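Local coordinates for glycosyl hydrolase (Streptomyces cattleya, PDB 7LR8), which probably hydrolyses the beta-1,4 linkage between mannose and N-acetylglucosamine of N-glycan cores, as a family GH5 glycosidase, at residues G98-L106 with L313-Y321. The protein carries 1 engineered substitution. Numbering follows the deposited sequence.
Sequences GHLSSFDFL and LADFPELEY. With BMA (beta-D-mannopyranose), chain D; NAG (2-acetamido-2-deoxy-beta-D-glucopyranose), chain C; AE3 (2-(2-ethoxyethoxy)ethanol), chain E.
Two loops at the C-terminal end of the (beta/alpha)8 barrel meet beside the bound mannose and N-acetylglucosamine: the beta hairpin of 98-106, with its type I' turn from Leu100 to Phe103, and 313-321, which follows strand 298-304. Phe103 drives its edge into the face of Phe316, a T-shaped pair with planes at 74° in which Phe103 CE2 stands over the ring centre, 3.7 Å from Phe316 CE2. Trp26 also packs edge-to-face with Phe316. Beside this pair, Ser102 OG rests 3.2 Å from Pro317 CD and donates to Ser101 O in the carbonyl plane.

The mannose bridges the two loops, which share no direct hydrogen bond. Bent at chi2 (-78°), Glu320 turns its carboxylate to the mannose, OE1 accepting from BMA O4 at 2.5 Å and OE2 from BMA O6 at 2.9 Å. From the hairpin, Ser101 N donates to BMA O3 (2.7 Å). His99, its CG turned anti to the backbone N (chi1 -172°), reaches NAG O3 through NE2 at 2.8 Å, while ND1 gives a nearly straight, in-plane bond to Asp104 OD1. A phenylalanine in place of His99 would probably leave NAG O3 and Asp104 OD1 without this shared partner and weaken the grip on N-acetylglucosamine. Asn152 and Glu268 also bind the mannose, in a sugar-binding cleft lined by strand ends and the loops that follow them, as is typical of GH5 (beta/alpha)8 barrels.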
loop_
_atom_site.group_PDB
_atom_site.type_symbol
_atom_site.label_atom_id
_atom_site.label_comp_id
_atom_site.label_asym_id
_atom_site.label_seq_id
_atom_site.Cartn_x
_atom_site.Cartn_y
_atom_site.Cartn_z
ATOM N N GLY B 98 -2.773 3.399 -7.833
ATOM C CA GLY B 98 -3.031 2.522 -8.957
ATOM C C GLY B 98 -1.707 1.972 -9.444
ATOM O O GLY B 98 -0.769 1.800 -8.661
ATOM N N HIS B 99 -1.588 1.739 -10.743
ATOM C CA HIS B 99 -0.395 1.111 -11.298
ATOM C C HIS B 99 0.600 2.135 -11.838
ATOM O O HIS B 99 0.222 3.035 -12.592
ATOM C CB HIS B 99 -0.755 0.143 -12.417
ATOM C CG HIS B 99 0.419 -0.658 -12.876
ATOM N ND1 HIS B 99 0.860 -1.764 -12.185
ATOM C CD2 HIS B 99 1.298 -0.470 -13.894
ATOM C CE1 HIS B 99 1.929 -2.257 -12.788
ATOM N NE2 HIS B 99 2.217 -1.487 -13.824
ATOM N N LEU B 100 1.870 1.967 -11.483
ATOM C CA LEU B 100 2.946 2.755 -12.076
ATOM C C LEU B 100 4.204 1.907 -12.184
ATOM O O LEU B 100 4.763 1.504 -11.157
ATOM C CB LEU B 100 3.230 4.013 -11.245
ATOM C CG LEU B 100 2.247 5.184 -11.350
ATOM C CD1 LEU B 100 2.517 6.206 -10.248
ATOM C CD2 LEU B 100 2.333 5.833 -12.730
ATOM N N SER B 101 4.654 1.661 -13.420
ATOM C CA SER B 101 5.996 1.133 -13.701
ATOM C C SER B 101 6.285 -0.165 -12.944
ATOM O O SER B 101 7.369 -0.346 -12.386
ATOM C CB SER B 101 7.064 2.181 -13.383
ATOM O OG SER B 101 6.752 3.432 -13.972
ATOM N N SER B 102 5.302 -1.077 -12.949
ATOM C CA SER B 102 5.305 -2.451 -12.420
ATOM C C SER B 102 4.823 -2.535 -10.978
ATOM O O SER B 102 4.589 -3.642 -10.492
ATOM C CB SER B 102 6.670 -3.159 -12.526
ATOM O OG SER B 102 7.540 -2.746 -11.478
ATOM N N PHE B 103 4.667 -1.410 -10.285
ATOM C CA PHE B 103 4.175 -1.366 -8.910
ATOM C C PHE B 103 2.696 -0.993 -8.846
ATOM O O PHE B 103 2.246 -0.048 -9.508
ATOM C CB PHE B 103 4.968 -0.352 -8.083
ATOM C CG PHE B 103 6.429 -0.660 -7.993
ATOM C CD1 PHE B 103 6.900 -1.571 -7.057
ATOM C CD2 PHE B 103 7.342 -0.049 -8.867
ATOM C CE1 PHE B 103 8.259 -1.865 -6.985
ATOM C CE2 PHE B 103 8.689 -0.328 -8.785
ATOM C CZ PHE B 103 9.148 -1.247 -7.843
ATOM N N ASP B 104 1.957 -1.703 -7.994
ATOM C CA ASP B 104 0.577 -1.362 -7.658
ATOM C C ASP B 104 0.560 -0.610 -6.335
ATOM O O ASP B 104 1.013 -1.138 -5.308
ATOM C CB ASP B 104 -0.291 -2.617 -7.535
ATOM C CG ASP B 104 -0.578 -3.281 -8.867
ATOM O OD1 ASP B 104 -0.492 -2.616 -9.932
ATOM O OD2 ASP B 104 -0.917 -4.484 -8.832
ATOM N N PHE B 105 -0.022 0.595 -6.345
ATOM C CA PHE B 105 -0.178 1.428 -5.151
ATOM C C PHE B 105 -1.652 1.395 -4.757
ATOM O O PHE B 105 -2.462 2.169 -5.276
ATOM C CB PHE B 105 0.323 2.847 -5.418
ATOM C CG PHE B 105 1.804 2.897 -5.694
ATOM C CD1 PHE B 105 2.718 2.871 -4.654
ATOM C CD2 PHE B 105 2.272 2.898 -6.996
ATOM C CE1 PHE B 105 4.096 2.873 -4.897
ATOM C CE2 PHE B 105 3.642 2.907 -7.254
ATOM C CZ PHE B 105 4.551 2.895 -6.200
ATOM N N LEU B 106 -1.996 0.489 -3.839
ATOM C CA LEU B 106 -3.391 0.302 -3.453
ATOM C C LEU B 106 -3.614 0.752 -2.022
ATOM O O LEU B 106 -2.832 0.383 -1.136
ATOM C CB LEU B 106 -3.788 -1.170 -3.607
ATOM C CG LEU B 106 -3.782 -1.719 -5.040
ATOM C CD1 LEU B 106 -3.741 -3.251 -5.033
ATOM C CD2 LEU B 106 -4.986 -1.202 -5.830
ATOM N N LEU B 313 16.883 3.217 -6.483
ATOM C CA LEU B 313 15.576 2.651 -6.165
ATOM C C LEU B 313 15.544 1.228 -6.710
ATOM O O LEU B 313 15.921 0.992 -7.862
ATOM C CB LEU B 313 14.452 3.494 -6.763
ATOM C CG LEU B 313 14.281 4.926 -6.245
ATOM C CD1 LEU B 313 13.340 5.703 -7.149
ATOM C CD2 LEU B 313 13.748 4.926 -4.812
ATOM N N ALA B 314 15.134 0.276 -5.880
ATOM C CA ALA B 314 15.276 -1.122 -6.253
ATOM C C ALA B 314 14.008 -1.664 -6.907
ATOM O O ALA B 314 12.922 -1.090 -6.795
ATOM C CB ALA B 314 15.622 -1.967 -5.025
ATOM N N ASP B 315 14.175 -2.789 -7.597
ATOM C CA ASP B 315 13.149 -3.743 -8.008
ATOM C C ASP B 315 12.362 -3.327 -9.244
ATOM O O ASP B 315 11.474 -4.095 -9.656
ATOM C CB ASP B 315 12.152 -4.055 -6.879
ATOM C CG ASP B 315 12.795 -4.788 -5.719
ATOM O OD1 ASP B 315 13.535 -5.761 -5.953
ATOM O OD2 ASP B 315 12.557 -4.372 -4.565
ATOM N N PHE B 316 12.648 -2.181 -9.862
ATOM C CA PHE B 316 12.056 -1.892 -11.155
ATOM C C PHE B 316 12.563 -2.897 -12.179
ATOM O O PHE B 316 13.758 -3.224 -12.187
ATOM C CB PHE B 316 12.418 -0.487 -11.655
ATOM C CG PHE B 316 11.740 0.639 -10.921
ATOM C CD1 PHE B 316 12.201 1.042 -9.676
ATOM C CD2 PHE B 316 10.682 1.343 -11.505
ATOM C CE1 PHE B 316 11.601 2.090 -8.997
ATOM C CE2 PHE B 316 10.069 2.393 -10.828
ATOM C CZ PHE B 316 10.532 2.773 -9.574
ATOM N N PRO B 317 11.702 -3.384 -13.071
ATOM C CA PRO B 317 12.209 -3.965 -14.322
ATOM C C PRO B 317 13.273 -3.048 -14.910
ATOM O O PRO B 317 13.106 -1.820 -14.949
ATOM C CB PRO B 317 10.969 -4.038 -15.217
ATOM C CG PRO B 317 9.797 -4.103 -14.215
ATOM C CD PRO B 317 10.233 -3.274 -13.045
ATOM N N GLU B 318 14.368 -3.675 -15.360
ATOM C CA GLU B 318 15.536 -2.958 -15.858
ATOM C C GLU B 318 15.163 -1.845 -16.830
ATOM O O GLU B 318 15.692 -0.729 -16.745
ATOM C CB GLU B 318 16.484 -3.957 -16.523
ATOM C CG GLU B 318 17.508 -3.325 -17.427
ATOM C CD GLU B 318 18.307 -2.261 -16.727
ATOM O OE1 GLU B 318 18.531 -2.400 -15.506
ATOM O OE2 GLU B 318 18.718 -1.294 -17.404
ATOM N N LEU B 319 14.227 -2.118 -17.736
ATOM C CA LEU B 319 13.869 -1.158 -18.779
ATOM C C LEU B 319 13.397 0.186 -18.219
ATOM O O LEU B 319 13.610 1.222 -18.853
ATOM C CB LEU B 319 12.799 -1.754 -19.700
ATOM C CG LEU B 319 11.363 -1.996 -19.213
ATOM C CD1 LEU B 319 10.478 -0.758 -19.393
ATOM C CD2 LEU B 319 10.766 -3.180 -19.958
ATOM N N GLU B 320 12.765 0.199 -17.035
ATOM C CA GLU B 320 12.129 1.430 -16.567
ATOM C C GLU B 320 13.138 2.534 -16.275
ATOM O O GLU B 320 12.809 3.722 -16.399
ATOM C CB GLU B 320 11.317 1.155 -15.294
ATOM C CG GLU B 320 10.190 0.143 -15.452
ATOM C CD GLU B 320 8.954 0.715 -16.121
ATOM O OE1 GLU B 320 8.918 1.930 -16.394
ATOM O OE2 GLU B 320 8.011 -0.063 -16.381
ATOM N N TYR B 321 14.352 2.170 -15.863
ATOM C CA TYR B 321 15.265 3.175 -15.330
ATOM C C TYR B 321 15.706 4.177 -16.390
ATOM O O TYR B 321 15.906 5.352 -16.074
ATOM C CB TYR B 321 16.497 2.508 -14.716
ATOM C CG TYR B 321 16.209 1.729 -13.448
ATOM C CD1 TYR B 321 16.011 2.383 -12.231
ATOM C CD2 TYR B 321 16.156 0.348 -13.472
ATOM C CE1 TYR B 321 15.769 1.674 -11.081
ATOM C CE2 TYR B 321 15.891 -0.366 -12.333
ATOM C CZ TYR B 321 15.711 0.296 -11.143
ATOM O OH TYR B 321 15.460 -0.425 -10.003
HETATM C C1 BMA D . 3.216 1.881 -18.881
HETATM C C2 BMA D . 3.260 3.124 -17.935
HETATM C C3 BMA D . 4.151 2.805 -16.752
HETATM C C4 BMA D . 5.509 2.141 -17.244
HETATM C C5 BMA D . 5.645 2.209 -18.791
HETATM C C6 BMA D . 6.872 1.501 -19.321
HETATM O O2 BMA D . 1.968 3.476 -17.466
HETATM O O3 BMA D . 3.440 2.001 -15.777
HETATM O O4 BMA D . 6.572 2.833 -16.648
HETATM O O5 BMA D . 4.523 1.549 -19.405
HETATM O O6 BMA D . 6.757 0.105 -18.949
HETATM C C1 NAG C . 2.617 -3.403 -18.711
HETATM C C2 NAG C . 3.345 -2.877 -17.474
HETATM C C3 NAG C . 2.956 -1.417 -17.205
HETATM C C4 NAG C . 3.120 -0.558 -18.458
HETATM C C5 NAG C . 2.341 -1.218 -19.598
HETATM C C6 NAG C . 2.430 -0.512 -20.929
HETATM C C7 NAG C . 3.968 -4.221 -15.504
HETATM C C8 NAG C . 3.454 -5.075 -14.378
HETATM N N2 NAG C . 3.040 -3.712 -16.323
HETATM O O1 NAG C . 3.088 -4.677 -19.001
HETATM O O3 NAG C . 3.740 -0.893 -16.140
HETATM O O4 NAG C . 2.632 0.751 -18.167
HETATM O O5 NAG C . 2.855 -2.538 -19.812
HETATM O O6 NAG C . 1.551 -1.107 -21.875
HETATM O O7 NAG C . 5.168 -3.997 -15.658
HETATM C C1 AE3 E . 8.148 -6.440 -16.489
HETATM C C2 AE3 E . 7.107 -7.226 -15.694
HETATM O O2 AE3 E . 6.940 -6.664 -14.423
HETATM C C3 AE3 E . 7.006 -7.589 -13.375
HETATM C C4 AE3 E . 7.335 -6.853 -12.082
HETATM O O3 AE3 E . 8.390 -7.496 -11.436
HETATM C C5 AE3 E . 9.541 -6.711 -11.351
HETATM C C6 AE3 E . 10.762 -7.591 -11.100
HETATM O O4 AE3 E . 11.929 -6.840 -11.300
#